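Local coordinates for protein probable glutathione S-transferase 5 (Caenorhabditis elegans, PDB 1ZL9) that conjugates reduced glutathione to a wide range of exogenous and endogenous hydrophobic electrophiles, acting as a sigma-class glutathione transferase, at residues K133-G136 and F137-N140; D95-K98 and D99-S102; Y107-A110 and V111-F114; T121-K124 and D125-P129; L73-F77 and K78-K82. All coordinates share one frame; numbering follows the deposited sequence.

How the contacts relate
All five contacts are local, between residues a few positions apart. Contacts 2 and 3 lie on helix 84-112, contacts 1 and 4 on helix 119-145, and these four belong to the helical C-terminal domain. Contact 5 ends helix 66-76 of the thioredoxin-like N-terminal domain. Contacts 1, 2 and 5 are partly buried and meet the second subunit. Contacts 3 and 4 are surface contacts, with centres about 12 Å apart, whose aromatic side chains pack together. Rings and leucine fill contact 1. Contact 2 is polar and reaches glutathione. Contacts 3 and 5 are helix ends, and contact 4 holds a pi-type turn and a salt bridge.

Contact 1: residues K133-G136 and F137-N140; sequences KFYG and FLVN
Phe137 turns a face to the carbonyl of Lys133, whose O lies 3.5 Å above the ring plane, offset toward the rim. Lys133 CG runs alongside the ring, 3.8 Å from Phe137 CE1, while its NZ forms a salt bridge with Glu103. Phe137 also meets Phe50 of the second subunit edge-to-face. Leu138 touches two other rings of the preceding turn. Its CD1 lies over the centre of the Tyr135 ring, 3.5 Å from the centroid and only 2° off the ring normal. This is a CH-pi contact, with the two side chains side by side and pointing the same way. The pairs are i to i+3 and i to i+4 contacts along helix 119-145, in the helical C-terminal domain of the glutathione transferase fold. Leu138 CG sits over a face of the Phe134 ring, offset toward the rim. It stands beside its own backbone N (chi1 -71°), which carries CD1 over the Tyr135 ring and CD2 to 3.7 Å from Phe134 CZ. The backbone bonds are the i to i+4 bonds of an alpha helix. Leu138 N bonds to Phe134 O at 3.0 Å, and Gly136 O accepts from Asn140 N at 3.2 Å. Phe134 stacks with Tyr100 of helix 84-112.

Contact 2: residues D95-K98 and D99-S102; sequences DQYK and DYSS. With GSH (glutathione), chain D.
Asp99, one turn on from Asp95, binds a glutathione held mainly by the second subunit. Its OD2 accepts a hydrogen bond from the glutathione N1 at 2.6 Å. Ser66, Trp39 and other residues of the second subunit also bond to that ligand. The contact lies on helix 84-112, at the dimer interface. An aspartate is lent by the partner subunit to the gamma-glutamyl amino group, as in several classes of glutathione transferase, including sigma. The other oxygen, Asp99 OD1, is held by a water that donates to it at 2.7 Å and also donates to Asp95 O. That water ties the carboxylate back to its own helix. Nearby, Asp95 OD2 forms a salt bridge with Lys98 of the second subunit, so charges of both chains meet here.

Further along the helix, Tyr97 O is gripped twice by Ser101. Ser101 N donates to Tyr97 O at 2.9 Å and Ser101 OG at 2.7 Å, from opposite faces of the carbonyl plane. Ser101 OG stands beside its backbone N (chi1 -51°), which swings it back to that oxygen. It also lies over a face of the Tyr97 ring. The Tyr97 ring in turn reaches the edge of the Tyr100 ring, with Tyr97 CD1 3.8 Å from Tyr100 CD2.

Contact 3: residues Y107-A110 and V111-F114; sequences YFYA and VMGF
A Schellman motif ends helix 84-112. Residues 109 to 114 form it, and its two bonds join Phe114 to Tyr109 and Gly113 to Ala110. Phe114 N lies 2.7 Å from Tyr109 O, nearly along the C=O axis, but its N-H is bent away from the line to the oxygen. Gly113 N donates to Ala110 O at 3.2 Å, from above the carbonyl plane and not onto a lone pair. Gly113 has a positive phi of 87°, which turns the chain out of the helix. Just before it the bonds are regular: Val111 N to Tyr107 O at 3.1 Å, and Met112 N to Phe108 O at 2.9 Å.

The reversal brings Phe114 back against Tyr109. The two rings form a T-shaped pair, with the edge of Phe114 toward the face of Tyr109. Their centroids are 5.7 Å apart and their planes meet at 78°. Phe114 CB also packs on Tyr109 CD2 at 3.7 Å. The methyl of Met112 touches the same tyrosine at another point, with CE 3.9 Å from Tyr109 CD1. The bend of the Met112 chain at chi3 (-73°) turns this methyl back onto the helix.

Farther back, Val111 CG2 sits over a face of the Tyr107 ring, offset toward its rim, in a CH-pi contact. Tyr107 also stacks with Phe127 of helix 119-145. The side chain of Tyr109 is about 6 Å from a bound glutathione, between nearest atoms. The whole is a glycine-terminated helix end of the Schellman type, with the C3 to C'' hydrophobic contact of that motif made here by Tyr109 and Phe114.

Contact 4: residues T121-K124 and D125-P129; sequences TLKK and DIFLP
Lys124 places its CG between the backbone N and the carbonyl carbon (chi1 75°), and Asp125 keeps its CG beside its own N (chi1 -72°). The two side chains therefore run side by side, although they belong to adjacent residues. The Lys124 chain extends and then bends at chi4 (65°), which turns NZ onto the aspartate. Lys124 NZ forms a salt bridge with Asp125 OD1 at 3.0 Å. It arrives on the syn side, somewhat out of the carboxylate plane. The other oxygen, Asp125 OD2, lies 3.5 Å from the methyl CG2 of Thr121, while Thr121 OG1 bonds to Asp118.

Helix 119-145 widens here into a pi-type turn. Leu122 O accepts two backbone bonds, from Ile126 N at 2.9 Å and from Phe127 N at 3.1 Å. Lys123 O then takes Leu128 N at 2.9 Å, five residues on. Before the wide turn, Asp125 N still bonds to Thr121 O in the normal way. After it comes Pro129, which has no N-H to give. Its CD packs against Lys124 O at 3.3 Å, and the helix is kinked at this point.

Leu122 CD2 lies alongside Ile126 CG1 at 4.0 Å. Leu122 also packs on Ala110, and Phe127 on Tyr100, both of helix 84-112. The wide turn, with Leu122 O serving two donors, is consistent with the proline that follows. The charge pair lies on the exposed side, where solvent would be expected to weaken it.

Contact 5: residues L73-F77 and K78-K82; sequences LAREF and KLNGK
Helix 66-76 ends in a turn where Leu79 N donates to Ala74 O at 2.7 Å, almost straight at 176°, while Lys78 takes left-handed backbone angles and its N makes a weak bond to Arg75 O at 3.4 Å. Ala74 CB lies 3.9 Å from Leu79 CB, and also 3.9 Å from Asn80 CB. Leu79 continues onto Tyr24 of helix 16-25, and Phe77 packs on Ile21 of the same helix.

Arg75 and Asn80 lie side by side and point the same way. A chi1 of -164° turns the Asn80 amide away from its own N and along the arginine chain. The aliphatic part of Arg75 does the touching, with CG 3.5 Å from Asn80 ND2. The guanidinium and amide planes are 13° apart.

This is the C-terminal end of helix 66-76, closed by the i to i+5 bond to Ala74 O. The polar ends of both side chains have their partners elsewhere. Asn80 OD1 accepts from Trp157 and Asn80 ND2 donates to Glu87 of the same chain, which joins the thioredoxin-like domain to helices 157-171 and 84-112. Arg75 NH1 makes a salt bridge with Glu87 of the second subunit. The two Arg75 side chains of the dimer come close, and the nearby glutamates probably offset their like charges.

Contact 1: residues K133-G136 and F137-N140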
# COMPACT_ATOMS: atom_id res chain seq x y z
N LYS A 133 7.01 -16.33 7.64
CA LYS A 133 5.58 -16.18 7.39
C LYS A 133 5.32 -15.72 5.95
O LYS A 133 4.52 -16.30 5.24
CB LYS A 133 5.02 -15.20 8.39
CG LYS A 133 3.61 -14.72 8.15
CD LYS A 133 3.07 -13.94 9.38
CE LYS A 133 2.32 -12.65 9.04
NZ LYS A 133 2.73 -11.44 10.02
N PHE A 134 6.03 -14.68 5.52
CA PHE A 134 5.74 -14.08 4.26
C PHE A 134 6.19 -14.95 3.11
O PHE A 134 5.48 -15.07 2.15
CB PHE A 134 6.45 -12.68 4.17
CG PHE A 134 6.26 -12.03 2.82
CD1 PHE A 134 7.34 -11.79 1.98
CD2 PHE A 134 4.95 -11.77 2.35
CE1 PHE A 134 7.14 -11.20 0.73
CE2 PHE A 134 4.76 -11.16 1.09
CZ PHE A 134 5.89 -10.94 0.28
N TYR A 135 7.36 -15.59 3.24
CA TYR A 135 7.86 -16.47 2.19
C TYR A 135 6.95 -17.72 2.04
O TYR A 135 6.80 -18.25 0.97
CB TYR A 135 9.35 -16.77 2.39
CG TYR A 135 10.18 -15.73 1.67
CD1 TYR A 135 10.13 -14.37 2.06
CD2 TYR A 135 10.96 -16.07 0.56
CE1 TYR A 135 10.81 -13.36 1.33
CE2 TYR A 135 11.63 -15.10 -0.19
CZ TYR A 135 11.58 -13.73 0.20
OH TYR A 135 12.28 -12.78 -0.54
N GLY A 136 6.28 -18.12 3.09
CA GLY A 136 5.31 -19.22 2.96
C GLY A 136 4.14 -18.77 2.11
O GLY A 136 3.66 -19.53 1.27
N PHE A 137 3.74 -17.51 2.24
CA PHE A 137 2.70 -17.01 1.37
C PHE A 137 3.20 -16.93 -0.11
O PHE A 137 2.44 -17.21 -1.04
CB PHE A 137 2.23 -15.65 1.79
CG PHE A 137 1.60 -15.61 3.15
CD1 PHE A 137 1.82 -14.53 3.96
CD2 PHE A 137 0.71 -16.58 3.57
CE1 PHE A 137 1.18 -14.47 5.26
CE2 PHE A 137 0.09 -16.50 4.84
CZ PHE A 137 0.34 -15.44 5.66
N LEU A 138 4.46 -16.55 -0.31
CA LEU A 138 5.02 -16.47 -1.66
C LEU A 138 4.93 -17.87 -2.33
O LEU A 138 4.55 -18.01 -3.49
CB LEU A 138 6.44 -15.97 -1.65
CG LEU A 138 6.56 -14.48 -1.29
CD1 LEU A 138 8.10 -14.19 -1.21
CD2 LEU A 138 5.97 -13.62 -2.33
N VAL A 139 5.25 -18.90 -1.55
CA VAL A 139 5.20 -20.27 -2.09
C VAL A 139 3.78 -20.66 -2.51
O VAL A 139 3.62 -21.27 -3.58
CB VAL A 139 5.77 -21.27 -1.08
CG1 VAL A 139 5.55 -22.76 -1.55
CG2 VAL A 139 7.21 -21.05 -0.87
N ASN A 140 2.78 -20.27 -1.72
CA ASN A 140 1.37 -20.48 -2.03
C ASN A 140 1.00 -19.83 -3.36
O ASN A 140 0.36 -20.47 -4.23
CB ASN A 140 0.44 -19.87 -0.97
CG ASN A 140 0.46 -20.59 0.40
OD1 ASN A 140 1.00 -21.70 0.53
ND2 ASN A 140 -0.07 -19.90 1.45

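Contact 2: residues D95-K98 and D99-S102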
# COMPACT_ATOMS: atom_id res chain seq x y z
N ASP A 95 0.95 -5.56 -1.29
CA ASP A 95 0.55 -5.02 0.01
C ASP A 95 0.93 -5.94 1.16
O ASP A 95 1.27 -5.45 2.24
CB ASP A 95 -0.94 -4.72 0.03
CG ASP A 95 -1.26 -3.39 -0.68
OD1 ASP A 95 -0.34 -2.82 -1.36
OD2 ASP A 95 -2.37 -2.82 -0.56
N GLN A 96 0.86 -7.26 0.96
CA GLN A 96 1.35 -8.15 2.00
C GLN A 96 2.88 -7.99 2.15
O GLN A 96 3.42 -8.14 3.20
CB GLN A 96 1.00 -9.62 1.69
CG GLN A 96 1.28 -10.58 2.82
CD GLN A 96 0.50 -10.36 4.05
OE1 GLN A 96 0.96 -10.72 5.16
NE2 GLN A 96 -0.67 -9.81 3.93
N TYR A 97 3.57 -7.75 1.04
CA TYR A 97 4.99 -7.44 1.05
C TYR A 97 5.33 -6.16 1.86
O TYR A 97 6.30 -6.11 2.60
CB TYR A 97 5.46 -7.31 -0.42
CG TYR A 97 6.91 -6.94 -0.56
CD1 TYR A 97 7.90 -7.66 0.09
CD2 TYR A 97 7.31 -5.95 -1.44
CE1 TYR A 97 9.21 -7.33 -0.01
CE2 TYR A 97 8.73 -5.64 -1.60
CZ TYR A 97 9.65 -6.37 -0.86
OH TYR A 97 11.03 -6.15 -0.93
N LYS A 98 4.52 -5.13 1.72
CA LYS A 98 4.63 -3.98 2.62
C LYS A 98 4.47 -4.33 4.08
O LYS A 98 5.19 -3.78 4.89
CB LYS A 98 3.53 -2.94 2.34
CG LYS A 98 3.89 -1.76 1.62
CD LYS A 98 2.81 -0.65 1.85
CE LYS A 98 2.75 0.34 0.67
NZ LYS A 98 3.88 1.28 0.64
N ASP A 99 3.49 -5.18 4.43
CA ASP A 99 3.32 -5.63 5.82
C ASP A 99 4.56 -6.39 6.32
O ASP A 99 5.01 -6.18 7.41
CB ASP A 99 2.07 -6.52 5.96
CG ASP A 99 0.77 -5.75 5.75
OD1 ASP A 99 0.79 -4.50 5.77
OD2 ASP A 99 -0.34 -6.36 5.63
N TYR A 100 5.13 -7.28 5.50
CA TYR A 100 6.34 -7.99 5.84
C TYR A 100 7.44 -6.97 6.07
O TYR A 100 8.17 -7.06 7.05
CB TYR A 100 6.74 -8.92 4.69
CG TYR A 100 8.21 -9.27 4.58
CD1 TYR A 100 8.82 -10.06 5.54
CD2 TYR A 100 8.98 -8.83 3.51
CE1 TYR A 100 10.21 -10.38 5.42
CE2 TYR A 100 10.33 -9.15 3.39
CZ TYR A 100 10.93 -9.95 4.32
OH TYR A 100 12.27 -10.30 4.21
N SER A 101 7.59 -6.04 5.15
CA SER A 101 8.67 -5.07 5.25
C SER A 101 8.52 -4.24 6.52
O SER A 101 9.55 -3.87 7.13
CB SER A 101 8.74 -4.14 4.03
OG SER A 101 8.75 -4.93 2.87
N SER A 102 7.28 -3.96 6.94
CA SER A 102 7.04 -3.24 8.19
C SER A 102 7.42 -4.05 9.37
O SER A 102 8.00 -3.50 10.32
CB SER A 102 5.58 -2.77 8.45
OG SER A 102 5.17 -1.96 7.42
N1 GSH D . -2.50 -4.91 5.32
CA1 GSH D . -3.70 -5.45 5.86
C1 GSH D . -4.91 -4.96 5.18
O11 GSH D . -6.07 -5.62 4.82
O12 GSH D . -4.95 -3.67 4.86
CB1 GSH D . -3.83 -5.59 7.32
CG1 GSH D . -4.85 -6.70 7.63
CD1 GSH D . -5.07 -6.84 9.13
OE1 GSH D . -4.17 -6.29 9.96
N2 GSH D . -6.13 -7.50 9.58
CA2 GSH D . -6.45 -7.63 11.01
C2 GSH D . -6.75 -9.04 11.39
O2 GSH D . -7.52 -9.80 10.56
CB2 GSH D . -7.68 -6.78 11.26
SG2 GSH D . -8.11 -6.88 13.01
N3 GSH D . -6.31 -9.54 12.53
CA3 GSH D . -6.71 -10.83 13.03
C3 GSH D . -5.64 -11.88 12.93
O31 GSH D . -4.39 -11.57 12.37
O32 GSH D . -5.87 -13.11 13.32
O HOH W 1 -0.29 -3.35 3.52
O HOH W 2 11.84 -5.09 2.04
O HOH W 3 6.23 -1.19 4.82

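Contact 3: residues Y107-A110 and V111-F114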
# COMPACT_ATOMS: atom_id res chain seq x y z
N TYR A 107 15.03 -4.85 12.18
CA TYR A 107 16.20 -5.59 11.73
C TYR A 107 16.88 -4.92 10.56
O TYR A 107 18.07 -4.68 10.61
CB TYR A 107 15.85 -7.02 11.38
CG TYR A 107 16.99 -7.80 10.87
CD1 TYR A 107 18.10 -8.09 11.67
CD2 TYR A 107 16.99 -8.24 9.56
CE1 TYR A 107 19.16 -8.81 11.15
CE2 TYR A 107 18.03 -8.93 9.06
CZ TYR A 107 19.13 -9.22 9.87
OH TYR A 107 20.13 -9.98 9.35
N PHE A 108 16.13 -4.56 9.53
CA PHE A 108 16.74 -3.95 8.34
C PHE A 108 17.45 -2.63 8.71
O PHE A 108 18.59 -2.37 8.30
CB PHE A 108 15.65 -3.67 7.32
CG PHE A 108 15.08 -4.94 6.66
CD1 PHE A 108 13.91 -4.85 5.92
CD2 PHE A 108 15.74 -6.16 6.72
CE1 PHE A 108 13.38 -6.00 5.28
CE2 PHE A 108 15.19 -7.35 6.06
CZ PHE A 108 14.02 -7.24 5.37
N TYR A 109 16.76 -1.84 9.52
CA TYR A 109 17.31 -0.58 10.01
C TYR A 109 18.56 -0.72 10.84
O TYR A 109 19.46 0.15 10.78
CB TYR A 109 16.26 0.12 10.83
CG TYR A 109 15.50 1.09 10.03
CD1 TYR A 109 15.00 0.75 8.80
CD2 TYR A 109 15.25 2.36 10.53
CE1 TYR A 109 14.27 1.67 8.04
CE2 TYR A 109 14.53 3.28 9.79
CZ TYR A 109 14.06 2.93 8.55
OH TYR A 109 13.36 3.86 7.83
N ALA A 110 18.63 -1.79 11.63
CA ALA A 110 19.82 -2.01 12.44
C ALA A 110 21.01 -2.39 11.57
O ALA A 110 22.12 -1.92 11.79
CB ALA A 110 19.58 -3.06 13.52
N VAL A 111 20.79 -3.26 10.60
CA VAL A 111 21.85 -3.66 9.67
C VAL A 111 22.36 -2.45 8.84
O VAL A 111 23.57 -2.28 8.57
CB VAL A 111 21.33 -4.79 8.75
CG1 VAL A 111 22.34 -5.06 7.67
CG2 VAL A 111 21.06 -6.10 9.58
N MET A 112 21.43 -1.62 8.40
CA MET A 112 21.78 -0.43 7.65
C MET A 112 22.42 0.68 8.48
O MET A 112 22.95 1.62 7.87
CB MET A 112 20.57 0.13 6.91
CG MET A 112 20.02 -0.85 5.89
SD MET A 112 18.74 -0.14 4.81
CE MET A 112 17.45 -0.04 5.82
N GLY A 113 22.38 0.57 9.82
CA GLY A 113 22.92 1.55 10.74
C GLY A 113 21.96 2.68 11.10
O GLY A 113 22.35 3.68 11.69
N PHE A 114 20.69 2.56 10.75
CA PHE A 114 19.71 3.58 11.06
C PHE A 114 19.02 3.36 12.37
O PHE A 114 18.42 4.26 12.91
CB PHE A 114 18.62 3.66 9.99
CG PHE A 114 19.13 3.97 8.60
CD1 PHE A 114 20.26 4.73 8.41
CD2 PHE A 114 18.45 3.51 7.49
CE1 PHE A 114 20.73 5.04 7.09
CE2 PHE A 114 18.92 3.79 6.19
CZ PHE A 114 20.05 4.56 5.99

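Contact 4: residues T121-K124 and D125-P129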
# COMPACT_ATOMS: atom_id res chain seq x y z
N THR A 121 20.18 -10.50 17.68
CA THR A 121 18.93 -10.66 18.39
C THR A 121 17.72 -10.30 17.54
O THR A 121 16.75 -11.04 17.48
CB THR A 121 19.02 -9.83 19.69
OG1 THR A 121 20.10 -10.38 20.47
CG2 THR A 121 17.82 -9.94 20.50
N LEU A 122 17.81 -9.18 16.86
CA LEU A 122 16.78 -8.76 15.95
C LEU A 122 16.64 -9.74 14.82
O LEU A 122 15.52 -10.01 14.42
CB LEU A 122 17.05 -7.38 15.37
CG LEU A 122 16.92 -6.28 16.39
CD1 LEU A 122 17.57 -5.02 15.87
CD2 LEU A 122 15.50 -6.00 16.79
N LYS A 123 17.74 -10.31 14.33
CA LYS A 123 17.61 -11.27 13.24
C LYS A 123 16.66 -12.43 13.66
O LYS A 123 15.75 -12.83 12.93
CB LYS A 123 18.95 -11.84 12.86
CG LYS A 123 18.94 -12.70 11.59
CD LYS A 123 20.30 -13.23 11.20
CE LYS A 123 20.16 -14.31 10.12
NZ LYS A 123 21.51 -14.88 9.65
N LYS A 124 16.88 -12.99 14.86
CA LYS A 124 16.15 -14.19 15.23
C LYS A 124 14.78 -13.91 15.84
O LYS A 124 13.81 -14.64 15.65
CB LYS A 124 17.02 -15.06 16.14
CG LYS A 124 17.15 -14.54 17.56
CD LYS A 124 18.17 -15.41 18.38
CE LYS A 124 18.19 -14.93 19.84
NZ LYS A 124 16.90 -15.17 20.46
N ASP A 125 14.67 -12.84 16.59
CA ASP A 125 13.43 -12.51 17.25
C ASP A 125 12.44 -11.78 16.36
O ASP A 125 11.24 -11.85 16.57
CB ASP A 125 13.74 -11.59 18.44
CG ASP A 125 14.43 -12.33 19.60
OD1 ASP A 125 14.60 -13.57 19.53
OD2 ASP A 125 14.79 -11.72 20.60
N ILE A 126 12.92 -10.99 15.41
CA ILE A 126 12.00 -10.18 14.59
C ILE A 126 12.01 -10.59 13.10
O ILE A 126 10.98 -10.81 12.48
CB ILE A 126 12.38 -8.65 14.71
CG1 ILE A 126 12.14 -8.09 16.13
CG2 ILE A 126 11.59 -7.83 13.72
CD1 ILE A 126 10.80 -8.33 16.73
N PHE A 127 13.20 -10.64 12.52
CA PHE A 127 13.27 -10.82 11.09
C PHE A 127 12.83 -12.24 10.69
O PHE A 127 11.97 -12.39 9.87
CB PHE A 127 14.66 -10.50 10.55
CG PHE A 127 14.82 -10.92 9.12
CD1 PHE A 127 14.14 -10.21 8.09
CD2 PHE A 127 15.55 -12.04 8.78
CE1 PHE A 127 14.30 -10.61 6.75
CE2 PHE A 127 15.66 -12.46 7.40
CZ PHE A 127 15.01 -11.76 6.43
N LEU A 128 13.40 -13.27 11.29
CA LEU A 128 13.17 -14.61 10.77
C LEU A 128 11.73 -15.06 10.86
O LEU A 128 11.22 -15.67 9.89
CB LEU A 128 14.13 -15.66 11.39
CG LEU A 128 15.54 -15.50 10.81
CD1 LEU A 128 16.56 -16.34 11.60
CD2 LEU A 128 15.61 -15.93 9.36
N PRO A 129 11.03 -14.77 11.94
CA PRO A 129 9.60 -15.04 11.96
C PRO A 129 8.82 -14.28 10.84
O PRO A 129 7.94 -14.83 10.18
CB PRO A 129 9.17 -14.54 13.34
CG PRO A 129 10.42 -14.72 14.23
CD PRO A 129 11.51 -14.32 13.26

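Contact 5: residues L73-F77 and K78-K82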
# COMPACT_ATOMS: atom_id res chain seq x y z
N LEU A 73 3.73 2.72 -13.49
CA LEU A 73 4.62 2.34 -14.58
C LEU A 73 4.29 0.94 -15.10
O LEU A 73 4.29 0.72 -16.32
CB LEU A 73 6.07 2.40 -14.15
CG LEU A 73 6.61 3.80 -13.79
CD1 LEU A 73 7.96 3.58 -13.23
CD2 LEU A 73 6.68 4.70 -14.93
N ALA A 74 4.03 -0.00 -14.22
CA ALA A 74 3.71 -1.36 -14.64
C ALA A 74 2.45 -1.37 -15.54
O ALA A 74 2.42 -2.12 -16.54
CB ALA A 74 3.54 -2.33 -13.46
N ARG A 75 1.44 -0.57 -15.19
CA ARG A 75 0.25 -0.53 -16.02
C ARG A 75 0.52 0.05 -17.41
O ARG A 75 -0.05 -0.44 -18.37
CB ARG A 75 -0.86 0.23 -15.37
CG ARG A 75 -1.47 -0.55 -14.22
CD ARG A 75 -2.52 0.25 -13.41
NE ARG A 75 -3.62 0.71 -14.23
CZ ARG A 75 -4.68 1.39 -13.80
NH1 ARG A 75 -4.80 1.74 -12.51
NH2 ARG A 75 -5.63 1.72 -14.69
N GLU A 76 1.41 1.04 -17.51
CA GLU A 76 1.74 1.66 -18.82
C GLU A 76 2.47 0.59 -19.67
O GLU A 76 2.36 0.58 -20.91
CB GLU A 76 2.67 2.85 -18.67
CG GLU A 76 2.08 4.08 -18.04
CD GLU A 76 0.87 4.58 -18.83
OE1 GLU A 76 -0.18 4.89 -18.17
OE2 GLU A 76 0.95 4.58 -20.10
N PHE A 77 3.25 -0.27 -19.04
CA PHE A 77 4.03 -1.28 -19.76
C PHE A 77 3.44 -2.70 -19.73
O PHE A 77 4.13 -3.64 -20.09
CB PHE A 77 5.49 -1.28 -19.28
CG PHE A 77 6.15 0.08 -19.43
CD1 PHE A 77 6.61 0.77 -18.35
CD2 PHE A 77 6.24 0.69 -20.70
CE1 PHE A 77 7.19 2.05 -18.47
CE2 PHE A 77 6.82 1.97 -20.84
CZ PHE A 77 7.27 2.65 -19.72
N LYS A 78 2.18 -2.85 -19.29
CA LYS A 78 1.55 -4.18 -19.18
C LYS A 78 2.30 -5.23 -18.29
O LYS A 78 2.38 -6.45 -18.61
CB LYS A 78 1.18 -4.75 -20.57
CG LYS A 78 -0.02 -5.67 -20.64
CD LYS A 78 -1.35 -4.94 -20.54
CE LYS A 78 -2.52 -5.91 -20.84
NZ LYS A 78 -2.37 -6.70 -22.17
N LEU A 79 2.81 -4.75 -17.15
CA LEU A 79 3.50 -5.56 -16.16
C LEU A 79 2.77 -5.57 -14.83
O LEU A 79 3.34 -5.99 -13.80
CB LEU A 79 4.94 -5.02 -15.94
CG LEU A 79 5.89 -5.14 -17.10
CD1 LEU A 79 7.25 -4.48 -16.73
CD2 LEU A 79 6.10 -6.63 -17.45
N ASN A 80 1.50 -5.17 -14.84
CA ASN A 80 0.71 -5.16 -13.61
C ASN A 80 -0.29 -6.31 -13.48
O ASN A 80 -1.01 -6.36 -12.53
CB ASN A 80 -0.06 -3.80 -13.45
CG ASN A 80 -0.58 -3.57 -12.00
OD1 ASN A 80 0.17 -3.72 -11.07
ND2 ASN A 80 -1.86 -3.12 -11.84
N GLY A 81 -0.31 -7.25 -14.43
CA GLY A 81 -1.36 -8.23 -14.53
C GLY A 81 -2.03 -8.12 -15.90
O GLY A 81 -2.18 -7.02 -16.45
N LYS A 82 -2.43 -9.27 -16.44
CA LYS A 82 -3.02 -9.36 -17.79
C LYS A 82 -4.55 -9.19 -17.76
O LYS A 82 -5.16 -9.09 -18.82
CB LYS A 82 -2.75 -10.69 -18.44
CG LYS A 82 -1.24 -11.06 -18.60
CD LYS A 82 -0.99 -12.56 -18.23
CE LYS A 82 -0.97 -13.62 -19.38
NZ LYS A 82 0.10 -14.71 -19.18